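PDB 2DWC: 433aa long hypothetical phosphoribosylglycinamide formyl transferase from Pyrococcus horikoshii, which is probably a PurT-like member of the ATP-grasp superfamily and holds adenosine-5'-diphosphate in this structure. Local coordinates for residues 225-237 with 246-260. Sequence-based numbering, arbitrary orientation.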
loop_
_atom_site.group_PDB
_atom_site.type_symbol
_atom_site.label_atom_id
_atom_site.label_comp_id
_atom_site.label_asym_id
_atom_site.label_seq_id
_atom_site.Cartn_x
_atom_site.Cartn_y
_atom_site.Cartn_z
ATOM N N ILE B 225 0.263 -25.793 10.823
ATOM C CA ILE B 225 -0.120 -24.477 11.292
ATOM C C ILE B 225 0.742 -23.995 12.453
ATOM O O ILE B 225 1.014 -24.752 13.406
ATOM C CB ILE B 225 -1.591 -24.478 11.694
ATOM C CG1 ILE B 225 -2.424 -24.864 10.471
ATOM C CG2 ILE B 225 -1.991 -23.101 12.281
ATOM C CD1 ILE B 225 -3.878 -25.067 10.822
ATOM N N VAL B 226 1.232 -22.762 12.340
ATOM C CA VAL B 226 2.003 -22.143 13.427
ATOM C C VAL B 226 1.391 -20.787 13.778
ATOM O O VAL B 226 0.511 -20.287 13.057
ATOM C CB VAL B 226 3.500 -21.930 13.035
ATOM C CG1 VAL B 226 4.151 -23.257 12.780
ATOM C CG2 VAL B 226 3.612 -21.074 11.790
ATOM N N THR B 227 1.834 -20.189 14.886
ATOM C CA THR B 227 1.305 -18.891 15.283
ATOM C C THR B 227 2.503 -17.941 15.432
ATOM O O THR B 227 3.498 -18.277 16.097
ATOM C CB THR B 227 0.553 -19.015 16.627
ATOM O OG1 THR B 227 -0.382 -20.101 16.544
ATOM C CG2 THR B 227 -0.175 -17.690 16.969
ATOM N N THR B 228 2.395 -16.756 14.837
ATOM C CA THR B 228 3.480 -15.775 14.832
ATOM C C THR B 228 3.032 -14.525 15.529
ATOM O O THR B 228 1.879 -14.091 15.416
ATOM C CB THR B 228 3.929 -15.519 13.364
ATOM O OG1 THR B 228 4.389 -16.749 12.854
ATOM C CG2 THR B 228 5.052 -14.478 13.264
ATOM N N PHE B 229 3.966 -13.939 16.285
ATOM C CA PHE B 229 3.650 -12.807 17.123
ATOM C C PHE B 229 4.326 -11.492 16.866
ATOM O O PHE B 229 5.561 -11.359 17.082
ATOM C CB PHE B 229 3.947 -13.176 18.589
ATOM C CG PHE B 229 3.128 -14.343 19.087
ATOM C CD1 PHE B 229 3.562 -15.656 18.875
ATOM C CD2 PHE B 229 1.905 -14.118 19.684
ATOM C CE1 PHE B 229 2.768 -16.732 19.259
ATOM C CE2 PHE B 229 1.090 -15.185 20.075
ATOM C CZ PHE B 229 1.527 -16.497 19.860
ATOM N N PRO B 230 3.554 -10.487 16.402
ATOM C CA PRO B 230 4.134 -9.156 16.166
ATOM C C PRO B 230 4.389 -8.522 17.547
ATOM O O PRO B 230 3.898 -9.014 18.587
ATOM C CB PRO B 230 3.003 -8.368 15.465
ATOM C CG PRO B 230 2.199 -9.450 14.768
ATOM C CD PRO B 230 2.212 -10.619 15.796
ATOM N N LYS B 231 5.102 -7.399 17.576
ATOM C CA LYS B 231 5.295 -6.729 18.855
ATOM C C LYS B 231 3.927 -6.220 19.353
ATOM O O LYS B 231 3.062 -5.831 18.558
ATOM C CB LYS B 231 6.254 -5.541 18.677
ATOM C CG LYS B 231 7.685 -5.953 18.510
ATOM C CD LYS B 231 8.217 -6.273 19.929
ATOM C CE LYS B 231 9.688 -6.539 19.947
ATOM N NZ LYS B 231 10.138 -6.633 21.384
ATOM N N PRO B 232 3.694 -6.220 20.673
ATOM C CA PRO B 232 2.418 -5.738 21.217
ATOM C C PRO B 232 2.132 -4.280 20.760
ATOM O O PRO B 232 3.056 -3.466 20.609
ATOM C CB PRO B 232 2.639 -5.805 22.753
ATOM C CG PRO B 232 3.610 -6.925 22.907
ATOM C CD PRO B 232 4.581 -6.736 21.737
ATOM N N VAL B 233 0.862 -3.962 20.570
ATOM C CA VAL B 233 0.451 -2.630 20.149
ATOM C C VAL B 233 -0.215 -1.937 21.319
ATOM O O VAL B 233 -1.217 -2.422 21.838
ATOM C CB VAL B 233 -0.566 -2.724 18.934
ATOM C CG1 VAL B 233 -1.332 -1.411 18.733
ATOM C CG2 VAL B 233 0.211 -3.094 17.683
ATOM N N GLY B 234 0.334 -0.806 21.763
ATOM C CA GLY B 234 -0.349 -0.115 22.830
ATOM C C GLY B 234 -1.474 0.788 22.307
ATOM O O GLY B 234 -1.438 1.204 21.135
ATOM N N HIS B 235 -2.476 1.094 23.134
ATOM C CA HIS B 235 -3.537 2.006 22.690
ATOM C C HIS B 235 -4.363 2.545 23.840
ATOM O O HIS B 235 -4.251 2.074 24.962
ATOM C CB HIS B 235 -4.490 1.308 21.698
ATOM C CG HIS B 235 -5.166 0.089 22.254
ATOM N ND1 HIS B 235 -6.401 0.136 22.865
ATOM C CD2 HIS B 235 -4.794 -1.218 22.256
ATOM C CE1 HIS B 235 -6.764 -1.088 23.212
ATOM N NE2 HIS B 235 -5.809 -1.929 22.857
ATOM N N TYR B 236 -5.194 3.543 23.566
ATOM C CA TYR B 236 -6.043 4.050 24.628
ATOM C C TYR B 236 -7.483 4.215 24.132
ATOM O O TYR B 236 -7.743 4.902 23.129
ATOM C CB TYR B 236 -5.439 5.331 25.228
ATOM C CG TYR B 236 -5.560 6.579 24.406
ATOM C CD1 TYR B 236 -6.760 7.306 24.378
ATOM C CD2 TYR B 236 -4.482 7.053 23.669
ATOM C CE1 TYR B 236 -6.883 8.482 23.634
ATOM C CE2 TYR B 236 -4.590 8.227 22.916
ATOM C CZ TYR B 236 -5.795 8.939 22.901
ATOM O OH TYR B 236 -5.915 10.100 22.153
ATOM N N GLN B 237 -8.398 3.530 24.829
ATOM C CA GLN B 237 -9.830 3.503 24.520
ATOM C C GLN B 237 -10.638 4.602 25.196
ATOM O O GLN B 237 -10.823 4.586 26.415
ATOM C CB GLN B 237 -10.426 2.149 24.928
ATOM C CG GLN B 237 -10.089 0.995 23.999
ATOM C CD GLN B 237 -11.046 0.879 22.818
ATOM O OE1 GLN B 237 -10.628 0.596 21.692
ATOM N NE2 GLN B 237 -12.335 1.078 23.076
ATOM N N TRP B 246 -0.020 2.471 18.994
ATOM C CA TRP B 246 1.373 2.623 18.650
ATOM C C TRP B 246 2.053 1.296 18.820
ATOM O O TRP B 246 1.544 0.415 19.518
ATOM C CB TRP B 246 2.064 3.687 19.572
ATOM C CG TRP B 246 1.873 3.417 21.078
ATOM C CD1 TRP B 246 2.675 2.656 21.913
ATOM C CD2 TRP B 246 0.773 3.860 21.864
ATOM N NE1 TRP B 246 2.099 2.604 23.190
ATOM C CE2 TRP B 246 0.937 3.337 23.169
ATOM C CE3 TRP B 246 -0.351 4.663 21.595
ATOM C CZ2 TRP B 246 0.012 3.591 24.200
ATOM C CZ3 TRP B 246 -1.266 4.919 22.618
ATOM C CH2 TRP B 246 -1.075 4.378 23.912
ATOM N N GLN B 247 3.213 1.154 18.184
ATOM C CA GLN B 247 3.972 -0.102 18.303
ATOM C C GLN B 247 5.436 0.291 18.375
ATOM O O GLN B 247 5.880 1.127 17.618
ATOM C CB GLN B 247 3.757 -0.994 17.071
ATOM C CG GLN B 247 4.236 -2.454 17.259
ATOM C CD GLN B 247 4.091 -3.283 15.983
ATOM O OE1 GLN B 247 4.466 -2.817 14.893
ATOM N NE2 GLN B 247 3.594 -4.523 16.109
ATOM N N PRO B 248 6.213 -0.310 19.293
ATOM C CA PRO B 248 5.812 -1.328 20.269
ATOM C C PRO B 248 5.315 -0.697 21.560
ATOM O O PRO B 248 5.643 0.454 21.884
ATOM C CB PRO B 248 7.101 -2.119 20.485
ATOM C CG PRO B 248 8.189 -0.989 20.490
ATOM C CD PRO B 248 7.661 0.008 19.389
ATOM N N ALA B 249 4.487 -1.431 22.280
ATOM C CA ALA B 249 3.994 -0.948 23.573
ATOM C C ALA B 249 5.219 -0.878 24.519
ATOM O O ALA B 249 6.094 -1.732 24.470
ATOM C CB ALA B 249 2.967 -1.925 24.123
ATOM N N GLU B 250 5.270 0.135 25.369
ATOM C CA GLU B 250 6.409 0.277 26.268
ATOM C C GLU B 250 6.148 -0.488 27.554
ATOM O O GLU B 250 5.757 0.090 28.574
ATOM C CB GLU B 250 6.651 1.759 26.535
ATOM C CG GLU B 250 7.113 2.499 25.261
ATOM C CD GLU B 250 7.480 3.968 25.524
ATOM O OE1 GLU B 250 6.561 4.787 25.757
ATOM O OE2 GLU B 250 8.696 4.288 25.496
ATOM N N ILE B 251 6.315 -1.804 27.465
ATOM C CA ILE B 251 6.101 -2.709 28.586
ATOM C C ILE B 251 7.364 -3.535 28.819
ATOM O O ILE B 251 8.233 -3.622 27.946
ATOM C CB ILE B 251 4.886 -3.668 28.325
ATOM C CG1 ILE B 251 5.187 -4.590 27.126
ATOM C CG2 ILE B 251 3.612 -2.833 28.134
ATOM C CD1 ILE B 251 4.086 -5.650 26.856
ATOM N N SER B 252 7.471 -4.144 30.001
ATOM C CA SER B 252 8.650 -4.938 30.317
ATOM C C SER B 252 8.777 -6.159 29.445
ATOM O O SER B 252 7.791 -6.650 28.867
ATOM C CB SER B 252 8.640 -5.390 31.782
ATOM O OG SER B 252 7.537 -6.251 32.035
ATOM N N GLU B 253 10.003 -6.652 29.359
ATOM C CA GLU B 253 10.300 -7.834 28.585
ATOM C C GLU B 253 9.534 -9.012 29.196
ATOM O O GLU B 253 9.075 -9.904 28.476
ATOM C CB GLU B 253 11.797 -8.087 28.588
ATOM C CG GLU B 253 12.258 -8.736 27.318
ATOM C CD GLU B 253 13.743 -8.582 27.093
ATOM O OE1 GLU B 253 14.247 -7.436 27.183
ATOM O OE2 GLU B 253 14.406 -9.605 26.811
ATOM N N LYS B 254 9.379 -9.014 30.520
ATOM C CA LYS B 254 8.615 -10.090 31.165
ATOM C C LYS B 254 7.143 -10.011 30.763
ATOM O O LYS B 254 6.522 -11.021 30.433
ATOM C CB LYS B 254 8.699 -10.013 32.696
ATOM C CG LYS B 254 10.012 -10.533 33.234
ATOM C CD LYS B 254 9.959 -10.809 34.731
ATOM C CE LYS B 254 11.335 -11.286 35.217
ATOM N NZ LYS B 254 11.305 -11.769 36.634
ATOM N N ALA B 255 6.587 -8.808 30.796
ATOM C CA ALA B 255 5.188 -8.631 30.420
ATOM C C ALA B 255 5.020 -9.023 28.950
ATOM O O ALA B 255 4.028 -9.652 28.576
ATOM C CB ALA B 255 4.763 -7.178 30.631
ATOM N N GLU B 256 5.987 -8.637 28.123
ATOM C CA GLU B 256 5.916 -8.942 26.696
ATOM C C GLU B 256 5.835 -10.442 26.462
ATOM O O GLU B 256 5.024 -10.924 25.661
ATOM C CB GLU B 256 7.127 -8.362 25.954
ATOM C CG GLU B 256 7.132 -8.651 24.467
ATOM C CD GLU B 256 8.363 -8.142 23.795
ATOM O OE1 GLU B 256 9.149 -7.453 24.472
ATOM O OE2 GLU B 256 8.562 -8.437 22.602
ATOM N N ARG B 257 6.658 -11.211 27.164
ATOM C CA ARG B 257 6.593 -12.653 26.972
ATOM C C ARG B 257 5.277 -13.239 27.504
ATOM O O ARG B 257 4.785 -14.256 26.992
ATOM C CB ARG B 257 7.786 -13.351 27.646
ATOM C CG ARG B 257 9.131 -12.844 27.152
ATOM C CD ARG B 257 10.296 -13.773 27.519
ATOM N NE ARG B 257 10.345 -14.915 26.609
ATOM C CZ ARG B 257 9.920 -16.146 26.898
ATOM N NH1 ARG B 257 9.411 -16.433 28.095
ATOM N NH2 ARG B 257 9.975 -17.087 25.968
ATOM N N GLU B 258 4.732 -12.642 28.546
ATOM C CA GLU B 258 3.466 -13.132 29.104
ATOM C C GLU B 258 2.343 -12.805 28.096
ATOM O O GLU B 258 1.370 -13.564 27.943
ATOM C CB GLU B 258 3.196 -12.447 30.442
ATOM C CG GLU B 258 1.909 -12.832 31.130
ATOM C CD GLU B 258 1.937 -14.254 31.731
ATOM O OE1 GLU B 258 0.982 -14.575 32.463
ATOM O OE2 GLU B 258 2.887 -15.031 31.467
ATOM N N VAL B 259 2.479 -11.664 27.425
ATOM C CA VAL B 259 1.470 -11.271 26.405
ATOM C C VAL B 259 1.461 -12.354 25.329
ATOM O O VAL B 259 0.401 -12.840 24.938
ATOM C CB VAL B 259 1.827 -9.881 25.790
ATOM C CG1 VAL B 259 1.077 -9.655 24.437
ATOM C CG2 VAL B 259 1.448 -8.788 26.775
ATOM N N TYR B 260 2.638 -12.768 24.862
ATOM C CA TYR B 260 2.707 -13.820 23.842
ATOM C C TYR B 260 2.152 -15.135 24.389
ATOM O O TYR B 260 1.437 -15.838 23.699
ATOM C CB TYR B 260 4.147 -14.081 23.367
ATOM C CG TYR B 260 4.854 -12.867 22.774
ATOM C CD1 TYR B 260 6.243 -12.715 22.871
ATOM C CD2 TYR B 260 4.125 -11.858 22.125
ATOM C CE1 TYR B 260 6.882 -11.595 22.345
ATOM C CE2 TYR B 260 4.755 -10.721 21.599
ATOM C CZ TYR B 260 6.120 -10.588 21.709
ATOM O OH TYR B 260 6.716 -9.435 21.241
HETATM O O HOH W 1 7.372 -9.764 18.425
#
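Gly234 and Trp246 form an antiparallel hydrogen-bonded pair in the beta hairpin of strands 225-238 and 241-247, part of the ATP-grasp domain; Trp246 N donates to Gly234 O at 2.9 Å, and the return bond from Gly234 N is weak. Glycine suits this position because the Trp246 indole lies directly over it: with chi1 at 53°, CG sits between the backbone N and carbonyl carbon, and the ring folds across the neighbouring strand. Gly234 CA makes a CH-pi contact with the five-membered ring, His235 CA one with the six-membered ring on the same face. Beyond the pair, Ala249 N donates to Pro232 O from above the carbonyl plane, continuing the backbone link past the cis peptide before Pro248. The Gln247 side chain, extended beyond CG, reaches Lys231 O through NE2 at 2.8 Å, with the acceptor close to its amide plane, while OE1 bonds Ser306.

The compact ring of Pro232 fits between the 248-252 loop and helix 253-270, with CB against Ala249 CB and CG 4.0 Å from Val259 CG1. Phe229 sets CB off-centre over the Tyr260 ring in a CH-pi contact, and the two ring planes meet obliquely at 43°. Glu256 anchors the helix to Lys231: OE2 takes the salt bridge from Lys231 NZ (2.7 Å) on its syn side and Tyr260 OH (2.5 Å) on its anti lone pair.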